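Local coordinates for protein acetyltransferase (Vibrio fischeri, PDB 3JVN) that probably transfers acyl groups, such as acetyl, other than amino-acyl groups, as a member of the GNAT acetyltransferase family, at residues Leu16-Leu19 against Met20-His24. Numbering follows the deposited sequence.
Sequences LNSL and MYKLH
Lys22 and Ser18 meet side chain to side chain, one turn apart on helix 13-30. The lysine chain runs back along the helix toward its start. CG of Lys22 stands beside its own backbone N (chi1 -76°) and passes 3.4 Å from the carbonyl O of Ser18. The aliphatic part stays extended and bends only at its last torsion, chi4 70°. Ser18 turns OG anti to its backbone N (chi1 170°), where Lys22 NZ can meet it. The result is a weak hydrogen bond of 3.3 Å between NZ of Lys22 and OG of Ser18. The same two residues are joined through the backbone, where Lys22 N donates to Ser18 O at 2.8 Å.

The other backbone bonds here also run from i+4 to i. Tyr21 N reaches Asn17 O at 3.0 Å, and Leu23 N reaches Leu19 O at 2.9 Å. Met20, built as selenomethionine, donates its N to Leu16 O and sets its CB beside that same oxygen. Its chain then bends twice and leads away to touch Phe70 and Ile47. Tyr21 holds its CB 3.3 Å from Ser18 O, which lies at the edge of the Tyr21 ring. CD2 of Leu19 comes within 4.3 Å of CD of Lys22, a loose aliphatic contact beside the polar pair. Further along the helix, the His24 ring has Met20 O over one face, toward the rim.

This is an amphipathic first helix of a GNAT fold. Leu16, Leu19 and Met20 pack on Phe70 of strand 67-79, and Leu23 packs on Glu93 and Tyr95 of strand 86-96. His24 NE2 is hydrogen-bonded to Glu93. The Lys22 side chain also touches Glu97. The weak bond to Ser18 probably restrains the amine only lightly, while the backbone bonds set the helix.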
loop_
_atom_site.group_PDB
_atom_site.type_symbol
_atom_site.label_atom_id
_atom_site.label_comp_id
_atom_site.label_asym_id
_atom_site.label_seq_id
_atom_site.Cartn_x
_atom_site.Cartn_y
_atom_site.Cartn_z
ATOM N N LEU A 16 -25.443 -10.767 11.143
ATOM C CA LEU A 16 -24.591 -10.145 10.153
ATOM C C LEU A 16 -25.184 -10.152 8.745
ATOM O O LEU A 16 -25.073 -9.156 8.041
ATOM C CB LEU A 16 -23.198 -10.790 10.212
ATOM C CG LEU A 16 -22.550 -10.554 11.592
ATOM C CD1 LEU A 16 -21.146 -11.139 11.658
ATOM C CD2 LEU A 16 -22.499 -9.045 11.869
ATOM N N ASN A 17 -25.819 -11.250 8.333
ATOM C CA ASN A 17 -26.442 -11.303 7.004
ATOM C C ASN A 17 -27.390 -10.114 6.819
ATOM O O ASN A 17 -27.384 -9.461 5.773
ATOM C CB ASN A 17 -27.223 -12.606 6.801
ATOM C CG ASN A 17 -26.320 -13.783 6.490
ATOM O OD1 ASN A 17 -25.217 -13.607 5.974
ATOM N ND2 ASN A 17 -26.790 -14.987 6.778
ATOM N N SER A 18 -28.178 -9.838 7.855
ATOM C CA SER A 18 -29.144 -8.740 7.876
ATOM C C SER A 18 -28.505 -7.357 7.891
ATOM O O SER A 18 -28.928 -6.481 7.156
ATOM C CB SER A 18 -30.065 -8.889 9.091
ATOM O OG SER A 18 -30.861 -7.737 9.260
ATOM N N LEU A 19 -27.504 -7.154 8.738
ATOM C CA LEU A 19 -26.832 -5.856 8.810
ATOM C C LEU A 19 -25.971 -5.656 7.563
ATOM O O LEU A 19 -25.763 -4.528 7.114
ATOM C CB LEU A 19 -25.951 -5.762 10.066
ATOM C CG LEU A 19 -26.616 -5.936 11.435
ATOM C CD1 LEU A 19 -25.557 -6.115 12.521
ATOM C CD2 LEU A 19 -27.494 -4.750 11.731
HETATM N N MSE A 20 -25.464 -6.757 7.012
HETATM C CA MSE A 20 -24.643 -6.704 5.808
HETATM C C MSE A 20 -25.578 -6.295 4.672
HETATM O O MSE A 20 -25.182 -5.582 3.751
HETATM C CB MSE A 20 -24.022 -8.083 5.530
HETATM C CG MSE A 20 -23.015 -8.134 4.366
HETATM SE SE MSE A 20 -21.299 -7.238 4.704
HETATM C CE MSE A 20 -20.713 -8.293 6.221
ATOM N N TYR A 21 -26.829 -6.742 4.761
ATOM C CA TYR A 21 -27.844 -6.424 3.762
ATOM C C TYR A 21 -28.276 -4.965 3.914
ATOM O O TYR A 21 -28.417 -4.243 2.925
ATOM C CB TYR A 21 -29.059 -7.337 3.936
ATOM C CG TYR A 21 -30.213 -6.964 3.049
ATOM C CD1 TYR A 21 -30.175 -7.215 1.679
ATOM C CD2 TYR A 21 -31.334 -6.317 3.569
ATOM C CE1 TYR A 21 -31.221 -6.828 0.851
ATOM C CE2 TYR A 21 -32.385 -5.924 2.746
ATOM C CZ TYR A 21 -32.323 -6.183 1.390
ATOM O OH TYR A 21 -33.360 -5.798 0.571
ATOM N N LYS A 22 -28.492 -4.537 5.155
ATOM C CA LYS A 22 -28.887 -3.159 5.416
ATOM C C LYS A 22 -27.803 -2.222 4.878
ATOM O O LYS A 22 -28.110 -1.204 4.253
ATOM C CB LYS A 22 -29.078 -2.921 6.919
ATOM C CG LYS A 22 -30.374 -3.475 7.516
ATOM C CD LYS A 22 -30.443 -3.136 9.007
ATOM C CE LYS A 22 -31.835 -3.330 9.624
ATOM N NZ LYS A 22 -32.268 -4.750 9.745
ATOM N N LEU A 23 -26.539 -2.576 5.120
ATOM C CA LEU A 23 -25.409 -1.770 4.657
ATOM C C LEU A 23 -25.458 -1.606 3.143
ATOM O O LEU A 23 -25.524 -0.484 2.623
ATOM C CB LEU A 23 -24.071 -2.421 5.040
ATOM C CG LEU A 23 -22.800 -1.705 4.530
ATOM C CD1 LEU A 23 -22.799 -0.263 5.031
ATOM C CD2 LEU A 23 -21.536 -2.422 5.008
ATOM N N HIS A 24 -25.427 -2.732 2.439
ATOM C CA HIS A 24 -25.458 -2.717 0.987
ATOM C C HIS A 24 -26.701 -2.050 0.440
ATOM O O HIS A 24 -26.652 -1.411 -0.612
ATOM C CB HIS A 24 -25.362 -4.139 0.455
ATOM C CG HIS A 24 -24.054 -4.799 0.759
ATOM N ND1 HIS A 24 -23.884 -6.167 0.741
ATOM C CD2 HIS A 24 -22.853 -4.274 1.089
ATOM C CE1 HIS A 24 -22.634 -6.455 1.050
ATOM N NE2 HIS A 24 -21.985 -5.325 1.266
#